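Local coordinates for transglutaminase elicitor (Phytophthora sojae, PDB 3TW5), which probably cross-links proteins by joining glutamine and lysine side chains, as transglutaminases do, and acts as an elicitor of plant innate immunity, at residues Q46-V51 with D77-K82; N83-Q88 with Y119-W124; Q253-L258 with E320-S325; V271-R276 with Y306-D311. The protein carries 1 engineered substitution. One frame throughout, in Å; residues are numbered along the deposited sequence.

Interaction 1. Residues Q46-V51 with D77-K82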
loop_
_atom_site.group_PDB
_atom_site.type_symbol
_atom_site.label_atom_id
_atom_site.label_comp_id
_atom_site.label_asym_id
_atom_site.label_seq_id
_atom_site.Cartn_x
_atom_site.Cartn_y
_atom_site.Cartn_z
ATOM N N GLN A 46 3.733 -5.804 -17.918
ATOM C CA GLN A 46 3.077 -7.070 -18.254
ATOM C C GLN A 46 1.653 -6.865 -18.774
ATOM O O GLN A 46 0.856 -7.810 -18.829
ATOM C CB GLN A 46 3.084 -8.017 -17.055
ATOM C CG GLN A 46 4.411 -8.729 -16.849
ATOM C CD GLN A 46 4.382 -9.688 -15.681
ATOM O OE1 GLN A 46 3.904 -9.354 -14.593
ATOM N NE2 GLN A 46 4.897 -10.892 -15.898
ATOM N N ASP A 47 1.361 -5.623 -19.163
ATOM C CA ASP A 47 0.064 -5.212 -19.707
ATOM C C ASP A 47 -1.062 -5.263 -18.671
ATOM O O ASP A 47 -2.144 -5.784 -18.941
ATOM C CB ASP A 47 -0.294 -6.021 -20.964
ATOM C CG ASP A 47 -1.102 -5.220 -21.965
ATOM O OD1 ASP A 47 -2.020 -5.796 -22.583
ATOM O OD2 ASP A 47 -0.818 -4.018 -22.141
ATOM N N SER A 48 -0.793 -4.710 -17.488
ATOM C CA SER A 48 -1.778 -4.609 -16.404
ATOM C C SER A 48 -2.577 -5.900 -16.193
ATOM O O SER A 48 -1.991 -6.972 -16.057
ATOM C CB SER A 48 -2.710 -3.407 -16.627
ATOM O OG SER A 48 -3.575 -3.214 -15.521
ATOM N N ILE A 49 -3.903 -5.790 -16.176
ATOM C CA ILE A 49 -4.774 -6.932 -15.895
ATOM C C ILE A 49 -5.085 -7.770 -17.136
ATOM O O ILE A 49 -5.855 -8.730 -17.068
ATOM C CB ILE A 49 -6.084 -6.509 -15.169
ATOM C CG1 ILE A 49 -6.966 -5.631 -16.067
ATOM C CG2 ILE A 49 -5.758 -5.812 -13.849
ATOM C CD1 ILE A 49 -8.438 -5.647 -15.687
ATOM N N ASN A 50 -4.479 -7.403 -18.264
ATOM C CA ASN A 50 -4.528 -8.213 -19.482
ATOM C C ASN A 50 -3.652 -9.459 -19.368
ATOM O O ASN A 50 -3.763 -10.379 -20.179
ATOM C CB ASN A 50 -4.077 -7.398 -20.701
ATOM C CG ASN A 50 -5.168 -6.505 -21.261
ATOM O OD1 ASN A 50 -6.326 -6.569 -20.854
ATOM N ND2 ASN A 50 -4.794 -5.668 -22.216
ATOM N N VAL A 51 -2.777 -9.475 -18.362
ATOM C CA VAL A 51 -1.848 -10.582 -18.149
ATOM C C VAL A 51 -2.582 -11.878 -17.819
ATOM O O VAL A 51 -3.577 -11.876 -17.083
ATOM C CB VAL A 51 -0.791 -10.251 -17.056
ATOM C CG1 VAL A 51 -1.413 -10.220 -15.664
ATOM C CG2 VAL A 51 0.364 -11.241 -17.106
ATOM N N ASP A 77 -7.734 -3.588 -25.192
ATOM C CA ASP A 77 -7.002 -2.460 -25.765
ATOM C C ASP A 77 -7.188 -1.200 -24.929
ATOM O O ASP A 77 -6.267 -0.389 -24.809
ATOM C CB ASP A 77 -7.430 -2.202 -27.212
ATOM C CG ASP A 77 -6.851 -3.214 -28.189
ATOM O OD1 ASP A 77 -7.274 -3.203 -29.363
ATOM O OD2 ASP A 77 -5.982 -4.024 -27.792
ATOM N N ALA A 78 -8.381 -1.047 -24.357
ATOM C CA ALA A 78 -8.682 0.069 -23.468
ATOM C C ALA A 78 -7.848 -0.031 -22.200
ATOM O O ALA A 78 -7.264 0.958 -21.755
ATOM C CB ALA A 78 -10.154 0.096 -23.131
ATOM N N VAL A 79 -7.797 -1.237 -21.634
ATOM C CA VAL A 79 -6.971 -1.533 -20.469
ATOM C C VAL A 79 -5.510 -1.185 -20.751
ATOM O O VAL A 79 -4.851 -0.542 -19.935
ATOM C CB VAL A 79 -7.109 -3.019 -20.046
ATOM C CG1 VAL A 79 -6.045 -3.414 -19.030
ATOM C CG2 VAL A 79 -8.496 -3.284 -19.486
ATOM N N SER A 80 -5.021 -1.588 -21.920
ATOM C CA SER A 80 -3.628 -1.359 -22.285
ATOM C C SER A 80 -3.293 0.116 -22.522
ATOM O O SER A 80 -2.191 0.563 -22.199
ATOM C CB SER A 80 -3.251 -2.194 -23.508
ATOM O OG SER A 80 -1.850 -2.171 -23.713
ATOM N N LYS A 81 -4.243 0.864 -23.084
ATOM C CA LYS A 81 -4.030 2.278 -23.398
ATOM C C LYS A 81 -3.967 3.146 -22.144
ATOM O O LYS A 81 -3.257 4.147 -22.116
ATOM C CB LYS A 81 -5.115 2.795 -24.347
ATOM N N LYS A 82 -4.707 2.755 -21.109
ATOM C CA LYS A 82 -4.754 3.522 -19.866
ATOM C C LYS A 82 -3.740 3.027 -18.839
ATOM O O LYS A 82 -3.113 3.828 -18.146
ATOM C CB LYS A 82 -6.161 3.490 -19.256
ATOM C CG LYS A 82 -7.291 3.840 -20.221
ATOM C CD LYS A 82 -7.459 5.343 -20.409
ATOM C CE LYS A 82 -8.594 5.644 -21.381
ATOM N NZ LYS A 82 -8.729 7.101 -21.634
#
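D47 and S80 bring their CA atoms within 5.9 Å where the loop 46-51, with a short 3-10 turn at 49-50, runs past the last turn of helix 72-82. One hydrogen bond crosses between the segments: S80 OG donates to the syn lone pair of D47 OD2 (2.6 Å). Serine suits this place because its short hydroxyl can donate to D47 and at the same time accept from D86 N; D47 OD2 accepts from I85 N as well. The other oxygen, D47 OD1, is met from above the carboxylate plane by N50 ND2 at 2.8 Å, and N50 ND2 also bonds M76 O of the helix. The protein's family belongs to the peptidase clan CA, that of papain-like cysteine proteases; here the loop between strand 29-31 and helix 60-67 is tied to helix 72-82. With CG1 anti to the backbone N (chi1 168°), V79 turns that methyl to the loop. Its apolar partner is I49, whose CG1 lies 3.8 Å from V79 CG1, and the I49 and V79 side chains cross at about a right angle. N50 OD1 is a polar neighbour, 3.7 Å from V79 CG1. R112 forms a salt bridge to D47 OD1, which would offset the buried negative charge.

Interaction 2. Residues N83-Q88 with Y119-W124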
loop_
_atom_site.group_PDB
_atom_site.type_symbol
_atom_site.label_atom_id
_atom_site.label_comp_id
_atom_site.label_asym_id
_atom_site.label_seq_id
_atom_site.Cartn_x
_atom_site.Cartn_y
_atom_site.Cartn_z
ATOM N N ASN A 83 -3.577 1.710 -18.752
ATOM C CA ASN A 83 -2.809 1.098 -17.668
ATOM C C ASN A 83 -1.730 0.106 -18.096
ATOM O O ASN A 83 -0.820 -0.191 -17.320
ATOM C CB ASN A 83 -3.765 0.427 -16.680
ATOM C CG ASN A 83 -4.657 1.422 -15.968
ATOM O OD1 ASN A 83 -5.796 1.651 -16.372
ATOM N ND2 ASN A 83 -4.138 2.027 -14.908
ATOM N N GLY A 84 -1.833 -0.400 -19.323
ATOM C CA GLY A 84 -0.935 -1.448 -19.807
ATOM C C GLY A 84 0.218 -0.970 -20.670
ATOM O O GLY A 84 0.709 0.147 -20.510
ATOM N N ILE A 85 0.644 -1.832 -21.589
ATOM C CA ILE A 85 1.794 -1.571 -22.457
ATOM C C ILE A 85 1.563 -0.372 -23.388
ATOM O O ILE A 85 2.458 0.458 -23.568
ATOM C CB ILE A 85 2.210 -2.856 -23.244
ATOM C CG1 ILE A 85 2.843 -3.871 -22.284
ATOM C CG2 ILE A 85 3.170 -2.533 -24.390
ATOM C CD1 ILE A 85 2.881 -5.299 -22.795
ATOM N N ASP A 86 0.360 -0.273 -23.950
ATOM C CA ASP A 86 0.026 0.811 -24.879
ATOM C C ASP A 86 0.018 2.198 -24.237
ATOM O O ASP A 86 0.046 3.208 -24.942
ATOM C CB ASP A 86 -1.307 0.537 -25.580
ATOM C CG ASP A 86 -1.169 -0.420 -26.753
ATOM O OD1 ASP A 86 -0.070 -0.503 -27.344
ATOM O OD2 ASP A 86 -2.169 -1.085 -27.094
ATOM N N SER A 87 -0.008 2.243 -22.906
ATOM C CA SER A 87 0.045 3.507 -22.170
ATOM C C SER A 87 1.438 4.147 -22.193
ATOM O O SER A 87 1.609 5.282 -21.748
ATOM C CB SER A 87 -0.434 3.315 -20.726
ATOM O OG SER A 87 0.531 2.640 -19.941
ATOM N N GLN A 88 2.423 3.417 -22.716
ATOM C CA GLN A 88 3.806 3.891 -22.761
ATOM C C GLN A 88 4.353 3.966 -24.193
ATOM O O GLN A 88 5.548 3.752 -24.422
ATOM C CB GLN A 88 4.709 3.011 -21.888
ATOM C CG GLN A 88 4.199 2.746 -20.467
ATOM C CD GLN A 88 4.148 3.989 -19.589
ATOM O OE1 GLN A 88 3.186 4.197 -18.853
ATOM N NE2 GLN A 88 5.183 4.815 -19.660
ATOM N N TYR A 119 7.490 -1.802 -26.163
ATOM C CA TYR A 119 8.202 -0.638 -25.638
ATOM C C TYR A 119 8.988 -0.995 -24.383
ATOM O O TYR A 119 8.662 -1.965 -23.693
ATOM C CB TYR A 119 7.221 0.504 -25.332
ATOM C CG TYR A 119 6.225 0.785 -26.439
ATOM C CD1 TYR A 119 6.568 1.588 -27.528
ATOM C CD2 TYR A 119 4.941 0.245 -26.399
ATOM C CE1 TYR A 119 5.658 1.845 -28.547
ATOM C CE2 TYR A 119 4.023 0.495 -27.413
ATOM C CZ TYR A 119 4.388 1.294 -28.483
ATOM O OH TYR A 119 3.480 1.544 -29.486
ATOM N N CYS A 120 10.025 -0.208 -24.096
ATOM C CA CYS A 120 10.846 -0.397 -22.900
ATOM C C CYS A 120 10.210 0.276 -21.682
ATOM O O CYS A 120 10.306 1.495 -21.511
ATOM C CB CYS A 120 12.267 0.138 -23.123
ATOM S SG CYS A 120 13.153 -0.609 -24.509
ATOM N N ILE A 121 9.568 -0.533 -20.843
ATOM C CA ILE A 121 8.841 -0.048 -19.670
ATOM C C ILE A 121 9.530 -0.505 -18.377
ATOM O O ILE A 121 9.891 -1.678 -18.256
ATOM C CB ILE A 121 7.363 -0.534 -19.692
ATOM C CG1 ILE A 121 6.671 -0.081 -20.984
ATOM C CG2 ILE A 121 6.597 -0.034 -18.469
ATOM C CD1 ILE A 121 5.389 -0.821 -21.314
ATOM N N PRO A 122 9.735 0.425 -17.418
ATOM C CA PRO A 122 10.215 0.067 -16.080
ATOM C C PRO A 122 9.287 -0.941 -15.408
ATOM O O PRO A 122 8.062 -0.810 -15.488
ATOM C CB PRO A 122 10.184 1.400 -15.328
ATOM C CG PRO A 122 10.379 2.419 -16.384
ATOM C CD PRO A 122 9.662 1.889 -17.594
ATOM N N THR A 123 9.876 -1.937 -14.752
ATOM C CA THR A 123 9.120 -3.068 -14.208
ATOM C C THR A 123 8.377 -2.764 -12.905
ATOM O O THR A 123 7.541 -3.555 -12.465
ATOM C CB THR A 123 10.017 -4.312 -14.010
ATOM O OG1 THR A 123 11.224 -3.935 -13.337
ATOM C CG2 THR A 123 10.364 -4.940 -15.350
ATOM N N TRP A 124 8.677 -1.621 -12.295
ATOM C CA TRP A 124 8.033 -1.239 -11.041
ATOM C C TRP A 124 6.715 -0.483 -11.240
ATOM O O TRP A 124 5.891 -0.415 -10.324
ATOM C CB TRP A 124 8.999 -0.457 -10.147
ATOM C CG TRP A 124 9.338 0.919 -10.636
ATOM C CD1 TRP A 124 10.340 1.260 -11.499
ATOM C CD2 TRP A 124 8.687 2.142 -10.269
ATOM N NE1 TRP A 124 10.348 2.619 -11.699
ATOM C CE2 TRP A 124 9.345 3.187 -10.957
ATOM C CE3 TRP A 124 7.605 2.458 -9.431
ATOM C CZ2 TRP A 124 8.959 4.530 -10.831
ATOM C CZ3 TRP A 124 7.221 3.793 -9.305
ATOM C CH2 TRP A 124 7.897 4.812 -10.005
#
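I85 and I121 make the apolar part of this contact, in which the irregular loop after helix 72-82 lies against strand 118-122, the middle strand of a small three-stranded antiparallel sheet. I121 points at the loop and ends in CD1, which sits 3.8 Å from I85 CA, the two isoleucine side chains crossing at about a right angle. I121 CG1 rests 3.8 Å from Q88 CB, and I121 CG1 and CD1 both touch CB and CG of Q88, the aliphatic half of that residue. Contacts to the ring of Y119 form a second group. The carbonyl Q88 O stands over one face, 3.7 Å from Y119 CG. I85 CG2 lies at the ring's edge, 3.9 Å from Y119 CD2, and D86 OD1 also comes near the ring plane, 4.2 Å from Y119 CE2. Polar links lead outward: D86 OD2 forms a salt bridge with R112, and the adjoining C120 is held by its disulfide to C100. Within the loop, G84 O accepts from both S87 N and S87 OG, so S87 grips this carbonyl with two bonds. With no hydrogen bond crossing between the two segments, their cohesion rests on shape and van der Waals packing, while disulfide and backbone bonds secure the strand itself.

Interaction 3. Residues Q253-L258 with E320-S325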
loop_
_atom_site.group_PDB
_atom_site.type_symbol
_atom_site.label_atom_id
_atom_site.label_comp_id
_atom_site.label_asym_id
_atom_site.label_seq_id
_atom_site.Cartn_x
_atom_site.Cartn_y
_atom_site.Cartn_z
ATOM N N GLN A 253 24.848 11.736 23.855
ATOM C CA GLN A 253 26.146 11.070 23.784
ATOM C C GLN A 253 26.072 9.745 23.023
ATOM O O GLN A 253 26.901 9.478 22.149
ATOM C CB GLN A 253 26.736 10.866 25.181
ATOM C CG GLN A 253 28.188 10.392 25.179
ATOM C CD GLN A 253 29.133 11.357 24.472
ATOM O OE1 GLN A 253 29.846 10.973 23.542
ATOM N NE2 GLN A 253 29.149 12.613 24.917
ATOM N N THR A 254 25.076 8.927 23.353
ATOM C CA THR A 254 24.934 7.600 22.756
ATOM C C THR A 254 24.767 7.656 21.237
ATOM O O THR A 254 25.374 6.859 20.517
ATOM C CB THR A 254 23.755 6.817 23.387
ATOM O OG1 THR A 254 23.880 6.834 24.814
ATOM C CG2 THR A 254 23.728 5.372 22.902
ATOM N N PHE A 255 23.970 8.608 20.756
ATOM C CA PHE A 255 23.583 8.640 19.341
ATOM C C PHE A 255 24.244 9.728 18.500
ATOM O O PHE A 255 24.206 9.663 17.268
ATOM C CB PHE A 255 22.058 8.692 19.206
ATOM C CG PHE A 255 21.367 7.466 19.731
ATOM C CD1 PHE A 255 21.285 6.312 18.955
ATOM C CD2 PHE A 255 20.810 7.458 21.005
ATOM C CE1 PHE A 255 20.656 5.170 19.438
ATOM C CE2 PHE A 255 20.176 6.319 21.496
ATOM C CZ PHE A 255 20.099 5.175 20.710
ATOM N N TYR A 256 24.852 10.718 19.151
ATOM C CA TYR A 256 25.434 11.852 18.429
ATOM C C TYR A 256 26.851 12.216 18.874
ATOM O O TYR A 256 27.560 12.945 18.172
ATOM C CB TYR A 256 24.493 13.067 18.486
ATOM C CG TYR A 256 23.099 12.743 17.988
ATOM C CD1 TYR A 256 22.841 12.614 16.623
ATOM C CD2 TYR A 256 22.050 12.529 18.882
ATOM C CE1 TYR A 256 21.575 12.293 16.160
ATOM C CE2 TYR A 256 20.773 12.207 18.426
ATOM C CZ TYR A 256 20.546 12.093 17.064
ATOM O OH TYR A 256 19.293 11.778 16.598
ATOM N N GLY A 257 27.264 11.692 20.024
ATOM C CA GLY A 257 28.583 11.986 20.577
ATOM C C GLY A 257 28.674 13.392 21.140
ATOM O O GLY A 257 29.733 14.022 21.092
ATOM N N LEU A 258 27.561 13.878 21.681
ATOM C CA LEU A 258 27.476 15.242 22.190
ATOM C C LEU A 258 27.127 15.266 23.674
ATOM O O LEU A 258 26.466 14.356 24.181
ATOM C CB LEU A 258 26.438 16.041 21.397
ATOM C CG LEU A 258 26.622 16.186 19.884
ATOM C CD1 LEU A 258 25.324 16.638 19.248
ATOM C CD2 LEU A 258 27.748 17.152 19.548
ATOM N N GLU A 320 13.627 11.857 16.630
ATOM C CA GLU A 320 14.762 11.774 15.710
ATOM C C GLU A 320 14.998 10.322 15.308
ATOM O O GLU A 320 14.966 9.435 16.157
ATOM C CB GLU A 320 16.035 12.331 16.360
ATOM C CG GLU A 320 16.117 13.856 16.453
ATOM C CD GLU A 320 16.307 14.540 15.103
ATOM O OE1 GLU A 320 16.792 13.889 14.152
ATOM O OE2 GLU A 320 15.978 15.741 15.000
ATOM N N TRP A 321 15.233 10.084 14.019
ATOM C CA TRP A 321 15.564 8.744 13.530
ATOM C C TRP A 321 17.007 8.377 13.882
ATOM O O TRP A 321 17.902 9.221 13.813
ATOM C CB TRP A 321 15.379 8.656 12.014
ATOM C CG TRP A 321 13.980 8.877 11.514
ATOM C CD1 TRP A 321 13.511 9.981 10.867
ATOM C CD2 TRP A 321 12.879 7.963 11.596
ATOM N NE1 TRP A 321 12.187 9.817 10.544
ATOM C CE2 TRP A 321 11.772 8.588 10.984
ATOM C CE3 TRP A 321 12.718 6.680 12.134
ATOM C CZ2 TRP A 321 10.520 7.974 10.892
ATOM C CZ3 TRP A 321 11.470 6.069 12.044
ATOM C CH2 TRP A 321 10.389 6.719 11.427
ATOM N N VAL A 322 17.228 7.118 14.258
ATOM C CA VAL A 322 18.571 6.616 14.582
ATOM C C VAL A 322 18.832 5.250 13.933
ATOM O O VAL A 322 17.949 4.691 13.282
ATOM C CB VAL A 322 18.817 6.521 16.120
ATOM C CG1 VAL A 322 18.708 7.891 16.787
ATOM C CG2 VAL A 322 17.869 5.520 16.775
ATOM N N TYR A 323 20.048 4.731 14.117
ATOM C CA TYR A 323 20.439 3.382 13.670
ATOM C C TYR A 323 20.103 3.053 12.210
ATOM O O TYR A 323 19.651 1.940 11.903
ATOM C CB TYR A 323 19.854 2.292 14.589
ATOM C CG TYR A 323 20.600 2.052 15.885
ATOM C CD1 TYR A 323 21.981 2.244 15.973
ATOM C CD2 TYR A 323 19.925 1.593 17.019
ATOM C CE1 TYR A 323 22.666 2.014 17.168
ATOM C CE2 TYR A 323 20.600 1.356 18.217
ATOM C CZ TYR A 323 21.971 1.569 18.285
ATOM O OH TYR A 323 22.649 1.335 19.462
ATOM N N GLY A 324 20.317 4.009 11.314
ATOM C CA GLY A 324 20.117 3.757 9.891
ATOM C C GLY A 324 18.667 3.724 9.437
ATOM O O GLY A 324 18.393 3.474 8.262
ATOM N N SER A 325 17.739 3.960 10.366
ATOM C CA SER A 325 16.353 4.281 10.013
ATOM C C SER A 325 16.280 5.753 9.607
ATOM O O SER A 325 15.202 6.292 9.355
ATOM C CB SER A 325 15.397 3.984 11.173
ATOM O OG SER A 325 15.047 2.611 11.212
#
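F255 and Y256, near the C-terminal end of helix 248-256, pack on the end of strand 316-321 and the type I' beta turn V322-S325 that follows it, at the margin of the large antiparallel sheet. The aromatic contact is a T-shaped pair: the edge of F255, led by CE1, points at the face of Y323, with centroids 5.5 Å apart and planes at 71°. A tyrosine at the exposed turn offers a broad face for that edge, and 3-cyclohexyl-1-propylsulfonic acid, probably from the crystallisation liquor, is bound about 4 Å from its side chain. Apolar packing comes next. V322 points at the helix, and its CG1 touches F255 CD1 at 3.7 Å while its CG2 lies 3.9 Å from F255 CE1; both methyls meet the CD1-CE1 part of the ring obliquely, the two side chains crossing at about a right angle. The central residues of the turn, Y323 and G324, both have positive phi; G324 suits its place because glycine adopts it without strain. S325 N bonds back to V322 O. Polar atoms have a modest role across the contact. E320 OE2 is hydrogen-bonded to E1 N, and its CB and CG lie beside Y256. There the tyrosine oxygen Y256 OH approaches E320 CB at 3.3 Å.

Interaction 4. Residues V271-R276 with Y306-D311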
loop_
_atom_site.group_PDB
_atom_site.type_symbol
_atom_site.label_atom_id
_atom_site.label_comp_id
_atom_site.label_asym_id
_atom_site.label_seq_id
_atom_site.Cartn_x
_atom_site.Cartn_y
_atom_site.Cartn_z
ATOM N N VAL A 271 13.125 8.941 24.981
ATOM C CA VAL A 271 12.818 7.516 25.036
ATOM C C VAL A 271 13.275 6.866 23.739
ATOM O O VAL A 271 12.811 7.234 22.661
ATOM C CB VAL A 271 11.305 7.235 25.266
ATOM C CG1 VAL A 271 11.015 5.742 25.182
ATOM C CG2 VAL A 271 10.845 7.770 26.610
ATOM N N TYR A 272 14.196 5.914 23.847
ATOM C CA TYR A 272 14.621 5.127 22.698
ATOM C C TYR A 272 13.560 4.085 22.409
ATOM O O TYR A 272 13.197 3.298 23.284
ATOM C CB TYR A 272 15.969 4.449 22.960
ATOM C CG TYR A 272 16.350 3.407 21.923
ATOM C CD1 TYR A 272 16.964 3.775 20.727
ATOM C CD2 TYR A 272 16.093 2.055 22.138
ATOM C CE1 TYR A 272 17.313 2.828 19.778
ATOM C CE2 TYR A 272 16.435 1.100 21.194
ATOM C CZ TYR A 272 17.045 1.494 20.016
ATOM O OH TYR A 272 17.388 0.549 19.075
ATOM N N VAL A 273 13.058 4.087 21.181
ATOM C CA VAL A 273 12.021 3.146 20.785
ATOM C C VAL A 273 12.487 2.304 19.609
ATOM O O VAL A 273 13.054 2.818 18.645
ATOM C CB VAL A 273 10.682 3.858 20.443
ATOM C CG1 VAL A 273 9.605 2.846 20.047
ATOM C CG2 VAL A 273 10.202 4.700 21.617
ATOM N N LYS A 274 12.267 1.000 19.725
ATOM C CA LYS A 274 12.411 0.081 18.613
ATOM C C LYS A 274 11.047 -0.549 18.380
ATOM O O LYS A 274 10.481 -1.178 19.280
ATOM C CB LYS A 274 13.454 -0.990 18.930
ATOM C CG LYS A 274 13.494 -2.154 17.942
ATOM C CD LYS A 274 14.514 -3.194 18.378
ATOM C CE LYS A 274 14.357 -4.485 17.605
ATOM N NZ LYS A 274 15.422 -5.456 17.944
ATOM N N SER A 275 10.517 -0.356 17.174
ATOM C CA SER A 275 9.189 -0.849 16.815
ATOM C C SER A 275 9.195 -1.456 15.424
ATOM O O SER A 275 10.079 -1.163 14.617
ATOM C CB SER A 275 8.153 0.274 16.898
ATOM O OG SER A 275 8.500 1.352 16.048
ATOM N N ARG A 276 8.209 -2.305 15.150
ATOM C CA ARG A 276 8.104 -2.967 13.857
ATOM C C ARG A 276 6.756 -2.704 13.197
ATOM O O ARG A 276 5.700 -2.870 13.815
ATOM C CB ARG A 276 8.371 -4.471 13.994
ATOM C CG ARG A 276 7.767 -5.339 12.895
ATOM C CD ARG A 276 8.228 -6.773 13.008
ATOM N NE ARG A 276 9.427 -6.997 12.209
ATOM C CZ ARG A 276 9.462 -7.728 11.099
ATOM N NH1 ARG A 276 8.362 -8.330 10.654
ATOM N NH2 ARG A 276 10.605 -7.867 10.437
ATOM N N TYR A 306 14.202 4.926 16.797
ATOM C CA TYR A 306 14.082 6.366 16.949
ATOM C C TYR A 306 14.065 6.818 18.403
ATOM O O TYR A 306 13.665 6.070 19.299
ATOM C CB TYR A 306 12.841 6.891 16.207
ATOM C CG TYR A 306 11.566 6.098 16.421
ATOM C CD1 TYR A 306 11.240 5.024 15.593
ATOM C CD2 TYR A 306 10.675 6.438 17.439
ATOM C CE1 TYR A 306 10.067 4.297 15.781
ATOM C CE2 TYR A 306 9.496 5.719 17.635
ATOM C CZ TYR A 306 9.200 4.651 16.803
ATOM O OH TYR A 306 8.037 3.944 16.995
ATOM N N LEU A 307 14.527 8.044 18.622
ATOM C CA LEU A 307 14.398 8.708 19.909
ATOM C C LEU A 307 13.132 9.543 19.884
ATOM O O LEU A 307 12.942 10.350 18.978
ATOM C CB LEU A 307 15.597 9.628 20.172
ATOM C CG LEU A 307 16.999 9.059 20.410
ATOM C CD1 LEU A 307 18.023 10.186 20.377
ATOM C CD2 LEU A 307 17.076 8.296 21.730
ATOM N N LEU A 308 12.263 9.344 20.866
ATOM C CA LEU A 308 11.098 10.205 21.031
ATOM C C LEU A 308 11.393 11.287 22.062
ATOM O O LEU A 308 11.995 11.014 23.105
ATOM C CB LEU A 308 9.866 9.395 21.442
ATOM C CG LEU A 308 9.216 8.478 20.401
ATOM C CD1 LEU A 308 8.010 7.776 21.004
ATOM C CD2 LEU A 308 8.812 9.247 19.151
ATOM N N GLU A 309 10.979 12.514 21.761
ATOM C CA GLU A 309 11.163 13.633 22.680
ATOM C C GLU A 309 9.922 13.833 23.539
ATOM O O GLU A 309 8.808 13.950 23.022
ATOM C CB GLU A 309 11.491 14.913 21.919
ATOM C CG GLU A 309 12.816 14.871 21.187
ATOM C CD GLU A 309 12.879 15.855 20.038
ATOM O OE1 GLU A 309 11.975 16.707 19.928
ATOM O OE2 GLU A 309 13.833 15.778 19.239
ATOM N N LEU A 310 10.129 13.864 24.853
ATOM C CA LEU A 310 9.050 14.019 25.824
ATOM C C LEU A 310 9.185 15.326 26.594
ATOM O O LEU A 310 10.296 15.775 26.875
ATOM C CB LEU A 310 9.055 12.843 26.802
ATOM C CG LEU A 310 8.230 11.583 26.513
ATOM C CD1 LEU A 310 8.443 11.018 25.111
ATOM C CD2 LEU A 310 8.537 10.521 27.560
ATOM N N ASP A 311 8.053 15.940 26.924
ATOM C CA ASP A 311 8.045 17.086 27.833
ATOM C C ASP A 311 7.851 16.593 29.273
ATOM O O ASP A 311 7.889 15.385 29.524
ATOM C CB ASP A 311 6.974 18.113 27.428
ATOM C CG ASP A 311 5.549 17.595 27.601
ATOM O OD1 ASP A 311 5.356 16.412 27.958
ATOM O OD2 ASP A 311 4.609 18.388 27.375
#
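V273 and Y306, with V271 and L308, form hydrogen-bonded pairs of an antiparallel ladder within the large beta sheet, where strand 269-280 runs beside strand 299-310. V273 N donates to Y306 O over 2.8 Å, nearly in line with the carbonyl, and Y306 N returns a bond to V273 O. In the next such pair L308 N reaches V271 O along an almost straight N-H line (176°), while V271 N bonds L308 O. Between them Y272 and L307 are a non-hydrogen-bonded pair facing the other side of the sheet. The N-to-C directions of the short strand segments make 137°, well off exactly antiparallel, as in a strongly twisted sheet. On the face holding V271, V273, Y306 and L308, side chains pack obliquely against one another: V273 CG2 meets L308 CD1 at 3.8 Å, and V271 CG2 meets L310 CD2 at 3.7 Å. Beta-branched valines suit extended strands here. Y306 CG lies between its backbone N and carbonyl carbon (chi1 46°), which folds the ring back over the neighbouring strand, with V273 O above its centre and V273 CB 3.6 Å from Y306 CE2. Outward, helix 202-215 covers this face through P202, F205 and H206. The phenol Y306 OH, hydrogen-bonded to H206 ND1, also shares a hydrogen bond with S275 OG at 2.8 Å.

Interactions 1 and 2 lie together, centres about 9 Å apart, and are coupled by bonds from D47 OD2 to I85 N and from S80 OG to D86 N; R112 serves both with salt bridges. Interactions 3 and 4 are likewise neighbours, about 11 Å between centres, sharing the large sheet: E320 O bonds L307 N, and F255 and Y323 pack against Y272. The two groups stand more than 40 Å apart, centre to centre. Interactions 1 and 4 are buried, interaction 2 partly so, and interaction 3 lies on the surface. Chemistry follows place: a carboxylate gripped by several donors in 1, apolar and ring packing in 2, an aromatic pair in 3, and a backbone ladder in 4.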